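Long-range contact in threonine--tRNA ligase catalytic subunit (Aeropyrum pernix, PDB 3A32), which probably attaches threonine to its tRNA in two steps, through a threonyl-adenylate, but lacks the domain for removing mischarged serine: residues A[7-19]-A[320-332]. Residues are numbered along the deposited sequence; the frame is centred on the assembly and turned at random.
Sequences KTHIDYAYELDIT and FLGVYLEHRRGRM. With SO4 (sulfate ion), chain B.
Thr8 and His9 meet Glu326 where helix 9-15 begins, nearly at right angles (93°) to segment 320-327. Thr8 is the N-cap residue: it forms a capping box with Asp11, and CB packs on the Glu326 carboxylate. His9 N gives a hydrogen bond to the anti lone pair of Glu326 OE2 (3.0 Å), while ND1 donates to the same OE2 at 2.7 Å, nearly straight (170°), within the imidazole plane but from above the carboxylate plane. CG of His9 lies between backbone N and carbonyl carbon (chi1 72°), bringing ND1 round to the acceptor that N already uses. NE2 binds the backbone N of Leu154. Gly322, lacking a side chain, lets the ring approach helix 317-327, with His9 CD2 3.8 Å from Gly322 CA.

Tyr12 lays one ring face on the Arg329-Gly330 peptide, with Gly330 N over its centre; Gly330 CA is 3.5 Å from Tyr12 CD1, and phi there is positive, both suiting glycine. Tyr12 OH lies 3.4 Å from Arg329 CG and donates to a sulfate, probably from the crystallisation liquor, also held by Lys7 and Lys396. Ala13, being small, meets Leu325 CD1. Leu16 CD1 slides past Leu325 CD2 (3.7 Å), and Ile18 CD1 reaches that methyl tip to tip, its CG2 touching Leu321.

Within the inferred catalytic region, the contact joins helix 9-15 to the end of helix 317-327, some 300 residues later, through an apolar patch centred on Leu325, bordered by a histidine-carboxylate pair. Two donors on OE2 would probably favour an ionised Glu326, as would the nearby N-terminus of helix 9-15.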
loop_
_atom_site.group_PDB
_atom_site.type_symbol
_atom_site.label_atom_id
_atom_site.label_comp_id
_atom_site.label_asym_id
_atom_site.label_seq_id
_atom_site.Cartn_x
_atom_site.Cartn_y
_atom_site.Cartn_z
ATOM N N LYS A 7 -7.720 6.000 30.044
ATOM C CA LYS A 7 -7.790 5.637 28.550
ATOM C C LYS A 7 -6.410 5.609 27.908
ATOM O O LYS A 7 -5.701 6.620 27.869
ATOM C CB LYS A 7 -8.695 6.543 27.714
ATOM C CG LYS A 7 -10.152 6.048 27.546
ATOM C CD LYS A 7 -10.899 6.735 26.373
ATOM C CE LYS A 7 -12.405 6.812 26.654
ATOM N NZ LYS A 7 -13.230 7.176 25.471
ATOM N N THR A 8 -6.032 4.429 27.443
ATOM C CA THR A 8 -4.811 4.239 26.659
ATOM C C THR A 8 -5.153 4.131 25.157
ATOM O O THR A 8 -6.335 4.076 24.789
ATOM C CB THR A 8 -4.065 2.989 27.159
ATOM O OG1 THR A 8 -4.839 1.841 26.841
ATOM C CG2 THR A 8 -3.873 3.067 28.724
ATOM N N HIS A 9 -4.119 4.151 24.294
ATOM C CA HIS A 9 -4.262 3.874 22.879
ATOM C C HIS A 9 -4.987 2.535 22.620
ATOM O O HIS A 9 -5.623 2.371 21.608
ATOM C CB HIS A 9 -2.880 3.878 22.203
ATOM C CG HIS A 9 -2.011 2.684 22.527
ATOM N ND1 HIS A 9 -1.241 2.594 23.668
ATOM C CD2 HIS A 9 -1.785 1.539 21.842
ATOM C CE1 HIS A 9 -0.572 1.452 23.670
ATOM N NE2 HIS A 9 -0.886 0.793 22.570
ATOM N N ILE A 10 -4.909 1.584 23.524
ATOM C CA ILE A 10 -5.677 0.302 23.368
ATOM C C ILE A 10 -7.185 0.572 23.374
ATOM O O ILE A 10 -7.941 -0.093 22.655
ATOM C CB ILE A 10 -5.287 -0.757 24.490
ATOM C CG1 ILE A 10 -3.901 -1.347 24.229
ATOM C CG2 ILE A 10 -6.270 -1.938 24.568
ATOM C CD1 ILE A 10 -3.178 -1.846 25.555
ATOM N N ASP A 11 -7.598 1.536 24.192
ATOM C CA ASP A 11 -8.985 1.996 24.295
ATOM C C ASP A 11 -9.402 2.840 23.083
ATOM O O ASP A 11 -10.436 2.594 22.476
ATOM C CB ASP A 11 -9.145 2.851 25.576
ATOM C CG ASP A 11 -8.928 2.028 26.849
ATOM O OD1 ASP A 11 -9.509 0.927 26.932
ATOM O OD2 ASP A 11 -8.196 2.471 27.743
ATOM N N TYR A 12 -8.610 3.855 22.767
ATOM C CA TYR A 12 -8.840 4.653 21.562
ATOM C C TYR A 12 -8.828 3.816 20.293
ATOM O O TYR A 12 -9.737 3.963 19.480
ATOM C CB TYR A 12 -7.787 5.760 21.445
ATOM C CG TYR A 12 -7.898 6.796 22.522
ATOM C CD1 TYR A 12 -9.063 7.574 22.658
ATOM C CD2 TYR A 12 -6.881 6.968 23.433
ATOM C CE1 TYR A 12 -9.172 8.518 23.631
ATOM C CE2 TYR A 12 -6.990 7.914 24.467
ATOM C CZ TYR A 12 -8.130 8.688 24.531
ATOM O OH TYR A 12 -8.217 9.637 25.494
ATOM N N ALA A 13 -7.826 2.936 20.129
ATOM C CA ALA A 13 -7.747 2.153 18.894
ATOM C C ALA A 13 -9.023 1.311 18.706
ATOM O O ALA A 13 -9.455 1.106 17.590
ATOM C CB ALA A 13 -6.475 1.257 18.861
ATOM N N TYR A 14 -9.571 0.789 19.801
ATOM C CA TYR A 14 -10.761 -0.066 19.800
ATOM C C TYR A 14 -12.007 0.788 19.533
ATOM O O TYR A 14 -12.857 0.430 18.685
ATOM C CB TYR A 14 -10.869 -0.808 21.154
ATOM C CG TYR A 14 -12.250 -1.360 21.470
ATOM C CD1 TYR A 14 -12.702 -2.533 20.885
ATOM C CD2 TYR A 14 -13.115 -0.675 22.327
ATOM C CE1 TYR A 14 -13.984 -3.038 21.144
ATOM C CE2 TYR A 14 -14.430 -1.151 22.596
ATOM C CZ TYR A 14 -14.843 -2.357 21.998
ATOM O OH TYR A 14 -16.113 -2.862 22.254
ATOM N N GLU A 15 -12.115 1.924 20.253
ATOM C CA GLU A 15 -13.266 2.827 20.095
ATOM C C GLU A 15 -13.364 3.456 18.697
ATOM O O GLU A 15 -14.465 3.622 18.154
ATOM C CB GLU A 15 -13.259 3.901 21.177
ATOM C CG GLU A 15 -13.341 3.376 22.654
ATOM C CD GLU A 15 -13.132 4.500 23.702
ATOM O OE1 GLU A 15 -12.651 5.634 23.363
ATOM O OE2 GLU A 15 -13.484 4.259 24.879
ATOM N N LEU A 16 -12.216 3.789 18.102
ATOM C CA LEU A 16 -12.180 4.333 16.749
ATOM C C LEU A 16 -12.275 3.218 15.706
ATOM O O LEU A 16 -12.265 3.500 14.476
ATOM C CB LEU A 16 -10.859 5.072 16.516
ATOM C CG LEU A 16 -10.648 6.341 17.347
ATOM C CD1 LEU A 16 -9.200 6.749 17.329
ATOM C CD2 LEU A 16 -11.596 7.461 16.829
ATOM N N ASP A 17 -12.312 1.973 16.195
ATOM C CA ASP A 17 -12.256 0.764 15.344
ATOM C C ASP A 17 -10.979 0.732 14.452
ATOM O O ASP A 17 -10.986 0.230 13.339
ATOM C CB ASP A 17 -13.564 0.606 14.546
ATOM C CG ASP A 17 -13.715 -0.807 13.879
ATOM O OD1 ASP A 17 -13.342 -1.845 14.482
ATOM O OD2 ASP A 17 -14.235 -0.871 12.736
ATOM N N ILE A 18 -9.869 1.259 14.957
ATOM C CA ILE A 18 -8.585 1.116 14.282
ATOM C C ILE A 18 -8.123 -0.332 14.444
ATOM O O ILE A 18 -7.587 -0.945 13.500
ATOM C CB ILE A 18 -7.556 2.142 14.845
ATOM C CG1 ILE A 18 -8.008 3.583 14.534
ATOM C CG2 ILE A 18 -6.133 1.847 14.316
ATOM C CD1 ILE A 18 -7.057 4.686 15.061
ATOM N N THR A 19 -8.343 -0.902 15.633
ATOM C CA THR A 19 -7.983 -2.328 15.869
ATOM C C THR A 19 -9.080 -3.114 16.520
ATOM O O THR A 19 -10.036 -2.550 17.074
ATOM C CB THR A 19 -6.702 -2.521 16.759
ATOM O OG1 THR A 19 -6.843 -1.761 17.965
ATOM C CG2 THR A 19 -5.463 -2.027 16.032
ATOM N N PHE A 320 4.349 4.568 16.882
ATOM C CA PHE A 320 4.039 5.986 16.622
ATOM C C PHE A 320 2.565 6.270 16.770
ATOM O O PHE A 320 2.206 7.223 17.373
ATOM C CB PHE A 320 4.437 6.441 15.195
ATOM C CG PHE A 320 4.368 7.928 15.039
ATOM C CD1 PHE A 320 5.484 8.716 15.310
ATOM C CD2 PHE A 320 3.160 8.550 14.711
ATOM C CE1 PHE A 320 5.402 10.128 15.236
ATOM C CE2 PHE A 320 3.072 9.946 14.622
ATOM C CZ PHE A 320 4.190 10.735 14.891
ATOM N N LEU A 321 1.727 5.464 16.119
ATOM C CA LEU A 321 0.274 5.614 16.154
ATOM C C LEU A 321 -0.266 5.426 17.582
ATOM O O LEU A 321 -1.130 6.184 18.000
ATOM C CB LEU A 321 -0.400 4.672 15.146
ATOM C CG LEU A 321 -1.926 4.793 15.161
ATOM C CD1 LEU A 321 -2.370 6.184 14.665
ATOM C CD2 LEU A 321 -2.611 3.671 14.327
ATOM N N GLY A 322 0.268 4.462 18.324
ATOM C CA GLY A 322 -0.113 4.245 19.714
ATOM C C GLY A 322 0.095 5.483 20.576
ATOM O O GLY A 322 -0.802 5.919 21.308
ATOM N N VAL A 323 1.297 6.036 20.494
ATOM C CA VAL A 323 1.668 7.168 21.314
ATOM C C VAL A 323 0.910 8.384 20.848
ATOM O O VAL A 323 0.442 9.146 21.711
ATOM C CB VAL A 323 3.151 7.458 21.265
ATOM C CG1 VAL A 323 3.480 8.701 22.207
ATOM C CG2 VAL A 323 3.946 6.220 21.715
ATOM N N TYR A 324 0.759 8.552 19.508
ATOM C CA TYR A 324 -0.098 9.607 18.963
ATOM C C TYR A 324 -1.529 9.558 19.556
ATOM O O TYR A 324 -2.076 10.557 19.972
ATOM C CB TYR A 324 -0.161 9.582 17.403
ATOM C CG TYR A 324 -1.013 10.713 16.904
ATOM C CD1 TYR A 324 -0.442 11.967 16.533
ATOM C CD2 TYR A 324 -2.401 10.573 16.851
ATOM C CE1 TYR A 324 -1.251 13.025 16.117
ATOM C CE2 TYR A 324 -3.216 11.616 16.434
ATOM C CZ TYR A 324 -2.640 12.844 16.071
ATOM O OH TYR A 324 -3.490 13.865 15.707
ATOM N N LEU A 325 -2.144 8.388 19.572
ATOM C CA LEU A 325 -3.521 8.288 20.067
ATOM C C LEU A 325 -3.609 8.753 21.535
ATOM O O LEU A 325 -4.594 9.350 21.909
ATOM C CB LEU A 325 -4.098 6.862 19.890
ATOM C CG LEU A 325 -4.373 6.432 18.447
ATOM C CD1 LEU A 325 -4.569 4.883 18.379
ATOM C CD2 LEU A 325 -5.598 7.211 17.876
ATOM N N GLU A 326 -2.587 8.480 22.335
ATOM C CA GLU A 326 -2.542 8.978 23.697
ATOM C C GLU A 326 -2.303 10.473 23.803
ATOM O O GLU A 326 -3.114 11.167 24.412
ATOM C CB GLU A 326 -1.606 8.134 24.572
ATOM C CG GLU A 326 -2.211 6.700 24.826
ATOM C CD GLU A 326 -1.195 5.735 25.481
ATOM O OE1 GLU A 326 -0.158 6.258 25.902
ATOM O OE2 GLU A 326 -1.412 4.479 25.551
ATOM N N HIS A 327 -1.259 10.991 23.146
ATOM C CA HIS A 327 -0.973 12.421 23.167
ATOM C C HIS A 327 -2.176 13.259 22.684
ATOM O O HIS A 327 -2.421 14.340 23.217
ATOM C CB HIS A 327 0.288 12.718 22.340
ATOM C CG HIS A 327 0.679 14.166 22.300
ATOM N ND1 HIS A 327 1.138 14.848 23.407
ATOM C CD2 HIS A 327 0.703 15.052 21.277
ATOM C CE1 HIS A 327 1.399 16.095 23.072
ATOM N NE2 HIS A 327 1.133 16.246 21.787
ATOM N N ARG A 328 -2.930 12.742 21.708
ATOM C CA ARG A 328 -4.075 13.476 21.127
ATOM C C ARG A 328 -5.444 12.933 21.488
ATOM O O ARG A 328 -6.424 13.301 20.889
ATOM C CB ARG A 328 -3.947 13.582 19.620
ATOM C CG ARG A 328 -2.895 14.617 19.218
ATOM C CD ARG A 328 -3.573 15.938 18.861
ATOM N NE ARG A 328 -2.619 17.051 18.737
ATOM C CZ ARG A 328 -1.966 17.362 17.621
ATOM N NH1 ARG A 328 -2.143 16.604 16.524
ATOM N NH2 ARG A 328 -1.091 18.404 17.603
ATOM N N ARG A 329 -5.500 12.057 22.488
ATOM C CA ARG A 329 -6.768 11.569 23.014
ATOM C C ARG A 329 -7.738 11.114 21.877
ATOM O O ARG A 329 -8.965 11.476 21.868
ATOM C CB ARG A 329 -7.401 12.625 23.945
ATOM C CG ARG A 329 -6.726 12.728 25.367
ATOM C CD ARG A 329 -5.808 13.899 25.482
ATOM N NE ARG A 329 -5.272 14.045 26.845
ATOM C CZ ARG A 329 -3.972 14.081 27.194
ATOM N NH1 ARG A 329 -2.979 13.983 26.287
ATOM N NH2 ARG A 329 -3.663 14.224 28.487
ATOM N N GLY A 330 -7.208 10.292 20.958
ATOM C CA GLY A 330 -8.042 9.659 19.996
ATOM C C GLY A 330 -8.347 10.546 18.795
ATOM O O GLY A 330 -9.128 10.139 17.934
ATOM N N ARG A 331 -7.713 11.724 18.722
ATOM C CA ARG A 331 -8.057 12.745 17.703
ATOM C C ARG A 331 -7.109 12.739 16.519
ATOM O O ARG A 331 -5.982 13.219 16.610
ATOM C CB ARG A 331 -8.124 14.149 18.314
ATOM C CG ARG A 331 -9.164 14.284 19.410
ATOM C CD ARG A 331 -10.648 14.192 18.913
ATOM N NE ARG A 331 -11.603 14.305 20.028
ATOM C CZ ARG A 331 -12.919 14.450 19.894
ATOM N NH1 ARG A 331 -13.504 14.476 18.688
ATOM N NH2 ARG A 331 -13.663 14.574 20.984
ATOM N N MET A 332 -7.571 12.155 15.423
ATOM C CA MET A 332 -6.772 11.968 14.213
ATOM C C MET A 332 -6.854 13.199 13.309
ATOM O O MET A 332 -7.936 13.851 13.231
ATOM C CB MET A 332 -7.306 10.763 13.407
ATOM C CG MET A 332 -7.290 9.402 14.168
ATOM S SD MET A 332 -5.623 9.000 14.743
ATOM C CE MET A 332 -4.821 8.613 13.158
HETATM S S SO4 B . -12.482 10.940 25.746
HETATM O O1 SO4 B . -13.354 11.992 25.192
HETATM O O2 SO4 B . -11.029 11.124 25.732
HETATM O O3 SO4 B . -12.856 10.940 27.144
HETATM O O4 SO4 B . -12.791 9.689 25.054
#